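Local coordinates for protein soluble lytic murein transglycosylase (Escherichia coli, PDB 1QSA) that probably cleaves the glycosidic bonds between N-acetylmuramic acid and N-acetylglucosamine in peptidoglycan, forming a 1,6-anhydro bond in the N-acetylmuramic acid residue, at residues A[42-45]-A[46-50]; A[79-82]-A[83-86]; A[525-528]-A[529-533]; A[534-537]-A[538-541]. One frame throughout, in Å; residues are numbered along the deposited sequence.

Contact 1. Residues A[42-45]-A[46-50]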
# COMPACT_ATOMS: atom_id res chain seq x y z
N GLU A 42 -0.41 8.91 -31.53
CA GLU A 42 0.40 7.97 -32.30
C GLU A 42 0.39 6.61 -31.62
O GLU A 42 0.30 5.57 -32.29
CB GLU A 42 1.84 8.46 -32.39
CG GLU A 42 2.05 9.70 -33.21
CD GLU A 42 3.50 10.08 -33.29
OE1 GLU A 42 4.07 10.50 -32.26
OE2 GLU A 42 4.08 9.97 -34.39
N TYR A 43 0.47 6.62 -30.29
CA TYR A 43 0.46 5.38 -29.53
C TYR A 43 -0.87 4.65 -29.76
O TYR A 43 -0.88 3.43 -29.97
CB TYR A 43 0.65 5.68 -28.03
CG TYR A 43 0.46 4.46 -27.14
CD1 TYR A 43 1.50 3.55 -26.94
CD2 TYR A 43 -0.77 4.20 -26.54
CE1 TYR A 43 1.31 2.40 -26.15
CE2 TYR A 43 -0.97 3.06 -25.75
CZ TYR A 43 0.07 2.17 -25.56
OH TYR A 43 -0.15 1.04 -24.80
N ARG A 44 -1.97 5.40 -29.74
CA ARG A 44 -3.29 4.81 -29.96
C ARG A 44 -3.36 4.20 -31.36
O ARG A 44 -3.87 3.09 -31.54
CB ARG A 44 -4.39 5.87 -29.76
CG ARG A 44 -5.79 5.27 -29.74
CD ARG A 44 -6.86 6.33 -29.43
NE ARG A 44 -8.21 5.79 -29.55
CZ ARG A 44 -9.33 6.38 -29.13
NH1 ARG A 44 -9.31 7.58 -28.55
NH2 ARG A 44 -10.49 5.78 -29.31
N GLN A 45 -2.84 4.91 -32.35
CA GLN A 45 -2.84 4.43 -33.74
C GLN A 45 -2.02 3.14 -33.88
O GLN A 45 -2.47 2.17 -34.49
CB GLN A 45 -2.25 5.52 -34.63
CG GLN A 45 -2.28 5.22 -36.11
CD GLN A 45 -1.83 6.42 -36.90
OE1 GLN A 45 -0.64 6.74 -36.96
NE2 GLN A 45 -2.79 7.15 -37.47
N ILE A 46 -0.83 3.13 -33.30
CA ILE A 46 0.04 1.95 -33.40
C ILE A 46 -0.60 0.74 -32.73
O ILE A 46 -0.66 -0.35 -33.32
CB ILE A 46 1.42 2.25 -32.78
CG1 ILE A 46 2.15 3.29 -33.64
CG2 ILE A 46 2.26 0.98 -32.67
CD1 ILE A 46 3.45 3.78 -33.00
N THR A 47 -1.11 0.93 -31.52
CA THR A 47 -1.73 -0.16 -30.76
C THR A 47 -3.06 -0.64 -31.30
O THR A 47 -3.48 -1.76 -30.99
CB THR A 47 -1.83 0.14 -29.25
OG1 THR A 47 -2.53 1.37 -29.02
CG2 THR A 47 -0.45 0.21 -28.64
N ASP A 48 -3.73 0.20 -32.08
CA ASP A 48 -5.01 -0.16 -32.69
C ASP A 48 -4.84 -1.34 -33.65
O ASP A 48 -5.80 -2.08 -33.91
CB ASP A 48 -5.57 1.03 -33.47
CG ASP A 48 -6.60 1.82 -32.69
OD1 ASP A 48 -6.77 1.59 -31.48
OD2 ASP A 48 -7.25 2.69 -33.30
N ASP A 49 -3.65 -1.48 -34.22
CA ASP A 49 -3.39 -2.55 -35.18
C ASP A 49 -2.07 -3.23 -34.79
O ASP A 49 -1.29 -3.60 -35.67
CB ASP A 49 -3.28 -1.94 -36.59
CG ASP A 49 -3.41 -2.97 -37.70
OD1 ASP A 49 -4.08 -4.00 -37.49
OD2 ASP A 49 -2.84 -2.74 -38.79
N LEU A 50 -1.85 -3.43 -33.50
CA LEU A 50 -0.59 -4.02 -33.03
C LEU A 50 -0.27 -5.39 -33.64
O LEU A 50 0.90 -5.69 -33.89
CB LEU A 50 -0.54 -4.09 -31.50
CG LEU A 50 0.89 -4.15 -30.94
CD1 LEU A 50 1.65 -2.85 -31.28
CD2 LEU A 50 0.88 -4.41 -29.43
O HOH W 1 -8.77 3.03 -30.21
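Thr47 lies one helical turn after Tyr43 and meets both its carbonyl and its ring. CB of Thr47 sits 3.5 Å from Tyr43 O. From there the side chain forks. OG1 takes the place between the backbone N and the carbonyl carbon (chi1 55°), which turns it back along the helix. Thr47 OG1 donates a hydrogen bond of 2.8 Å to Tyr43 O. Thr47 N reaches Tyr43 O at 3.0 Å from the opposite face of the carbonyl plane, so two donors grip one acceptor. The other branch, Thr47 CG2, lies over one face of the Tyr43 ring, towards its rim, 3.9 Å from the ring centroid. This is a CH-pi contact. The ring hydroxyl has a weak bond to Arg77 on helix 69-84.

On another side of the helix, Arg44 and Asp48 are bridged by a water. Arg44 NE donates to this water at 2.9 Å, and the water donates to Asp48 OD1 at 2.8 Å. The strongest polar partners lie outside: Asp18 for Arg44 and Trp17 for Asp48, which also has a salt bridge to Arg20. The arrangement is that of i to i+4 pairing in the last turns of an alpha-helix, here helix 38-48 of the alpha-superhelix.

Contact 2. Residues A[79-82]-A[83-86]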
# COMPACT_ATOMS: atom_id res chain seq x y z
N VAL A 79 6.93 -7.01 -27.12
CA VAL A 79 7.68 -8.26 -26.93
C VAL A 79 6.65 -9.38 -26.81
O VAL A 79 6.78 -10.44 -27.43
CB VAL A 79 8.56 -8.21 -25.66
CG1 VAL A 79 8.88 -9.63 -25.16
CG2 VAL A 79 9.86 -7.50 -25.98
N ASN A 80 5.58 -9.12 -26.05
CA ASN A 80 4.53 -10.12 -25.88
C ASN A 80 3.81 -10.39 -27.23
O ASN A 80 3.42 -11.53 -27.51
CB ASN A 80 3.56 -9.70 -24.77
CG ASN A 80 4.22 -9.69 -23.40
OD1 ASN A 80 5.22 -10.37 -23.19
ND2 ASN A 80 3.70 -8.89 -22.48
N GLU A 81 3.66 -9.36 -28.06
CA GLU A 81 3.03 -9.53 -29.38
C GLU A 81 3.90 -10.40 -30.28
O GLU A 81 3.41 -11.31 -30.95
CB GLU A 81 2.75 -8.17 -30.04
CG GLU A 81 2.37 -8.21 -31.54
CD GLU A 81 1.18 -9.14 -31.88
OE1 GLU A 81 0.35 -9.44 -30.99
OE2 GLU A 81 1.08 -9.55 -33.05
N LEU A 82 5.21 -10.14 -30.27
CA LEU A 82 6.13 -10.94 -31.09
C LEU A 82 6.11 -12.39 -30.59
O LEU A 82 6.19 -13.32 -31.39
CB LEU A 82 7.54 -10.34 -31.08
CG LEU A 82 7.62 -8.99 -31.82
CD1 LEU A 82 8.97 -8.36 -31.55
CD2 LEU A 82 7.40 -9.17 -33.32
N ALA A 83 5.93 -12.58 -29.28
CA ALA A 83 5.86 -13.94 -28.73
C ALA A 83 4.57 -14.61 -29.24
O ALA A 83 4.57 -15.79 -29.61
CB ALA A 83 5.88 -13.91 -27.20
N ARG A 84 3.48 -13.84 -29.32
CA ARG A 84 2.21 -14.37 -29.81
C ARG A 84 2.35 -14.84 -31.26
O ARG A 84 1.75 -15.84 -31.66
CB ARG A 84 1.11 -13.31 -29.73
CG ARG A 84 -0.28 -13.84 -30.08
CD ARG A 84 -1.25 -12.68 -30.34
NE ARG A 84 -0.89 -11.93 -31.55
CZ ARG A 84 -1.12 -12.32 -32.80
NH1 ARG A 84 -1.77 -13.46 -33.04
NH2 ARG A 84 -0.73 -11.57 -33.82
N ARG A 85 3.15 -14.12 -32.06
CA ARG A 85 3.40 -14.48 -33.46
C ARG A 85 4.40 -15.62 -33.57
O ARG A 85 4.66 -16.13 -34.67
CB ARG A 85 4.01 -13.31 -34.22
CG ARG A 85 3.18 -12.04 -34.25
CD ARG A 85 3.97 -10.95 -34.95
NE ARG A 85 3.30 -9.67 -34.79
CZ ARG A 85 3.69 -8.53 -35.36
NH1 ARG A 85 4.77 -8.51 -36.13
NH2 ARG A 85 3.01 -7.41 -35.15
N GLU A 86 5.00 -16.00 -32.44
CA GLU A 86 6.05 -17.03 -32.37
C GLU A 86 7.29 -16.60 -33.17
O GLU A 86 8.06 -17.42 -33.69
CB GLU A 86 5.52 -18.40 -32.82
CG GLU A 86 4.45 -18.96 -31.89
CD GLU A 86 3.97 -20.34 -32.28
OE1 GLU A 86 4.81 -21.24 -32.45
OE2 GLU A 86 2.74 -20.53 -32.41
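Glu81 and Arg84 run side by side and point the same way, with carboxylate and guanidinium only 30° from coplanar. Arg84 grips the acid side-on with two nitrogens. Arg84 NE bonds to Glu81 OE1 at 2.8 Å, and Arg84 NH2 meets the syn lone pair of Glu81 OE2, also at 2.8 Å. Arg85 comes in differently. Its extended chain crosses Glu81 at a slant, and its guanidinium is turned 70° from the carboxylate. Arg85 NE reaches Glu81 OE2 on the anti side at 2.8 Å, in an almost straight bond. OE2 therefore takes one arginine on each side, and the three residues form a salt-bridge network near the C-terminal end of helix 69-84. The bend of Glu81 at chi2 (54°) turns its carboxylate towards both arginines. The two positive groups would be expected to favour the charged form of this buried acid. The helix finishes in a Schellman motif, where Glu86 takes a positive phi and Glu86 N bonds to Ala83 O at 2.9 Å. Beside the network, Leu82 CD2 lies 3.9 Å from Arg85 NH1. Arg85 NH2 continues to the carbonyl of Gln53 and, weakly, to that of Leu50, while Met51 touches Glu81 and Arg84.

Contact 3. Residues A[525-528]-A[529-533]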
# COMPACT_ATOMS: atom_id res chain seq x y z
N THR A 525 -18.99 15.27 -6.66
CA THR A 525 -19.82 14.12 -6.31
C THR A 525 -19.16 13.35 -5.16
O THR A 525 -19.82 13.00 -4.18
CB THR A 525 -19.99 13.16 -7.52
OG1 THR A 525 -20.56 13.88 -8.62
CG2 THR A 525 -20.90 11.99 -7.16
N ASN A 526 -17.85 13.14 -5.28
CA ASN A 526 -17.09 12.40 -4.29
C ASN A 526 -17.13 13.12 -2.93
O ASN A 526 -17.43 12.52 -1.90
CB ASN A 526 -15.64 12.21 -4.77
CG ASN A 526 -14.89 11.21 -3.94
OD1 ASN A 526 -14.43 11.52 -2.85
ND2 ASN A 526 -14.78 9.98 -4.45
N ILE A 527 -16.88 14.43 -2.94
CA ILE A 527 -16.91 15.22 -1.71
C ILE A 527 -18.31 15.23 -1.09
O ILE A 527 -18.45 15.13 0.12
CB ILE A 527 -16.37 16.66 -1.97
CG1 ILE A 527 -14.86 16.59 -2.25
CG2 ILE A 527 -16.62 17.58 -0.77
CD1 ILE A 527 -14.27 17.87 -2.85
N ASN A 528 -19.34 15.30 -1.92
CA ASN A 528 -20.73 15.28 -1.45
C ASN A 528 -21.02 13.97 -0.69
O ASN A 528 -21.37 13.98 0.50
CB ASN A 528 -21.65 15.41 -2.68
CG ASN A 528 -23.13 15.46 -2.32
OD1 ASN A 528 -23.51 15.64 -1.16
ND2 ASN A 528 -23.99 15.30 -3.33
N ILE A 529 -20.80 12.83 -1.35
CA ILE A 529 -21.08 11.53 -0.74
C ILE A 529 -20.13 11.18 0.40
O ILE A 529 -20.55 10.64 1.43
CB ILE A 529 -21.10 10.43 -1.82
CG1 ILE A 529 -22.23 10.73 -2.81
CG2 ILE A 529 -21.29 9.03 -1.19
CD1 ILE A 529 -22.28 9.82 -4.03
N GLY A 530 -18.86 11.56 0.24
CA GLY A 530 -17.87 11.27 1.26
C GLY A 530 -18.07 12.07 2.52
O GLY A 530 -17.99 11.52 3.63
N THR A 531 -18.33 13.38 2.39
CA THR A 531 -18.57 14.20 3.59
C THR A 531 -19.85 13.72 4.31
O THR A 531 -19.96 13.81 5.52
CB THR A 531 -18.70 15.72 3.30
OG1 THR A 531 -19.75 15.97 2.35
CG2 THR A 531 -17.37 16.29 2.81
N SER A 532 -20.81 13.23 3.54
CA SER A 532 -22.04 12.70 4.11
C SER A 532 -21.76 11.45 4.96
O SER A 532 -22.15 11.40 6.12
CB SER A 532 -23.08 12.40 3.03
OG SER A 532 -23.63 13.61 2.54
N TYR A 533 -20.99 10.50 4.43
CA TYR A 533 -20.69 9.30 5.22
C TYR A 533 -19.82 9.66 6.43
O TYR A 533 -20.05 9.16 7.54
CB TYR A 533 -19.99 8.23 4.37
CG TYR A 533 -19.87 6.91 5.11
CD1 TYR A 533 -21.01 6.18 5.47
CD2 TYR A 533 -18.63 6.45 5.55
CE1 TYR A 533 -20.91 5.03 6.26
CE2 TYR A 533 -18.52 5.29 6.34
CZ TYR A 533 -19.66 4.60 6.70
OH TYR A 533 -19.57 3.51 7.54
O HOH W 2 -22.95 16.11 1.42
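Thr531 packs tightly against Ile527, one turn earlier in helix 523-540. A chi1 of 57° tucks its OG1 against the preceding turn. Thr531 OG1 donates to Ile527 O at 2.7 Å. Thr531 N bonds to Ile527 O at 2.9 Å, so the buried carbonyl holds two donors. The methyl branches meet as well, with Thr531 CG2 3.9 Å from Ile527 CG2. Leu456, Phe457 and Tyr460 of helix 454-461 cover Ile527. Gly530 adds to the close packing: Gly530 N reaches Asn526 O at 2.7 Å, a close approach of the backbones.

A water marks the more loosely joined side. This water donates to Asn528 OD1 at 2.7 Å and has a weak bond to Thr531 OG1. It thus links side chains whose polar ends do not meet directly. A further link from the water to Ser532 OG holds for one of two conformers of that serine and is doubtful. Thr525 and Ile529 also touch lightly, running alongside each other. Asn526 faces elsewhere and bonds to Met495 N and to the carbonyls of Leu520 and Ser492. Its side chain is about 8 Å from that of Glu478, the predicted catalytic residue. This is a mostly buried part of helix 523-540 in the lysozyme-like Slt-type domain.

Contact 4. Residues A[534-537]-A[538-541]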
# COMPACT_ATOMS: atom_id res chain seq x y z
N LEU A 534 -18.85 10.55 6.23
CA LEU A 534 -17.97 10.96 7.32
C LEU A 534 -18.78 11.63 8.43
O LEU A 534 -18.58 11.34 9.61
CB LEU A 534 -16.89 11.91 6.78
CG LEU A 534 -15.76 12.30 7.75
CD1 LEU A 534 -15.01 11.06 8.23
CD2 LEU A 534 -14.83 13.28 7.07
N GLN A 535 -19.75 12.47 8.05
CA GLN A 535 -20.62 13.13 9.03
C GLN A 535 -21.46 12.07 9.77
O GLN A 535 -21.67 12.17 10.98
CB GLN A 535 -21.54 14.14 8.31
CG GLN A 535 -22.70 14.67 9.16
CD GLN A 535 -22.29 15.38 10.43
OE1 GLN A 535 -21.25 16.04 10.49
NE2 GLN A 535 -23.13 15.28 11.46
N TYR A 536 -21.89 11.04 9.05
CA TYR A 536 -22.68 9.96 9.64
C TYR A 536 -21.90 9.27 10.76
O TYR A 536 -22.40 9.16 11.88
CB TYR A 536 -23.11 8.95 8.57
CG TYR A 536 -23.65 7.64 9.12
CD1 TYR A 536 -24.81 7.60 9.90
CD2 TYR A 536 -22.98 6.45 8.88
CE1 TYR A 536 -25.28 6.37 10.42
CE2 TYR A 536 -23.44 5.24 9.39
CZ TYR A 536 -24.59 5.21 10.15
OH TYR A 536 -25.04 3.99 10.62
N VAL A 537 -20.68 8.81 10.48
CA VAL A 537 -19.90 8.14 11.53
C VAL A 537 -19.46 9.11 12.63
O VAL A 537 -19.32 8.73 13.79
CB VAL A 537 -18.71 7.29 10.97
CG1 VAL A 537 -19.25 6.12 10.13
CG2 VAL A 537 -17.76 8.13 10.17
N TYR A 538 -19.27 10.38 12.26
CA TYR A 538 -18.88 11.40 13.23
C TYR A 538 -19.98 11.59 14.30
O TYR A 538 -19.72 11.44 15.50
CB TYR A 538 -18.59 12.72 12.50
CG TYR A 538 -18.00 13.84 13.35
CD1 TYR A 538 -16.69 13.75 13.85
CD2 TYR A 538 -18.72 15.00 13.60
CE1 TYR A 538 -16.12 14.81 14.57
CE2 TYR A 538 -18.16 16.07 14.32
CZ TYR A 538 -16.85 15.95 14.79
OH TYR A 538 -16.28 16.98 15.50
N GLN A 539 -21.22 11.83 13.87
CA GLN A 539 -22.31 12.02 14.82
C GLN A 539 -22.63 10.73 15.57
O GLN A 539 -22.94 10.76 16.75
CB GLN A 539 -23.56 12.58 14.12
CG GLN A 539 -24.21 11.66 13.08
CD GLN A 539 -25.11 10.58 13.70
OE1 GLN A 539 -25.82 10.84 14.67
NE2 GLN A 539 -25.07 9.38 13.14
N GLN A 540 -22.48 9.59 14.89
CA GLN A 540 -22.77 8.30 15.50
C GLN A 540 -21.89 8.03 16.72
O GLN A 540 -22.34 7.47 17.72
CB GLN A 540 -22.64 7.17 14.49
CG GLN A 540 -23.20 5.85 15.02
CD GLN A 540 -23.37 4.82 13.94
OE1 GLN A 540 -22.45 4.05 13.64
NE2 GLN A 540 -24.56 4.78 13.34
N PHE A 541 -20.64 8.48 16.65
CA PHE A 541 -19.70 8.29 17.75
C PHE A 541 -19.44 9.53 18.61
O PHE A 541 -18.36 9.69 19.17
CB PHE A 541 -18.39 7.68 17.25
CG PHE A 541 -18.53 6.25 16.80
CD1 PHE A 541 -18.50 5.21 17.72
CD2 PHE A 541 -18.71 5.94 15.46
CE1 PHE A 541 -18.67 3.88 17.31
CE2 PHE A 541 -18.87 4.62 15.04
CZ PHE A 541 -18.85 3.59 15.97
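Tyr536 and Gln540 both carry CG anti to the backbone N (chi1 166° and -168°), and this lets them run alongside each other. The Gln540 amide stands steeply to the tyrosine ring. Gln540 NE2 makes a weak hydrogen bond to Tyr536 OH at 2.9 Å, but only one of two conformers of the glutamine is described here, and the bond is doubtful. Gln539 turns another way. Its chi1 of 65° and a second bend at chi2 curl the chain back over the helix. Gln539 NE2 then donates to Tyr536 O at 3.0 Å, in the carbonyl plane and on a lone pair. Gln540 N bonds to Tyr536 O at 3.0 Å, so this carbonyl is shared between a side chain and the backbone. Gln539 NE2 also lies 3.7 Å from Tyr536 CD1.

Gln535 bends so that its NE2 is 3.8 Å from Gln539 CB. Its OE1 is held outside by the backbone N atoms of Glu465 and Ile466. At the end of the helix, Phe541 presents its ring edge to Val537 O, with Phe541 CD2 3.3 Å from that oxygen. Phe541 N bonds to Val537 O at 3.2 Å. Phe547 and Val559 touch the Phe541 side chain. The arrangement is the C-terminal end of helix 523-540 in the Slt-type domain, whose side chains touch helices 545-554 and 556-566.

Along the chain the contacts come in numerical order and form two groups. Contacts 1 and 2 lie near the start, on helices 38-48 and 69-84 of the alpha-superhelix. Their centres are about 16 Å apart, and they touch where Leu50 O takes a weak bond from Arg85 NH2. Contacts 3 and 4 follow one another on helix 523-540, with centres about 13 Å apart, inside the Slt-type domain that holds the predicted active site. The groups stand well apart: contact centres are about 38 to 54 Å from one another, and the nearest atoms at least about 24 Å. The first pair lies in the alpha-superhelix, far from the predicted catalytic domain that holds the second.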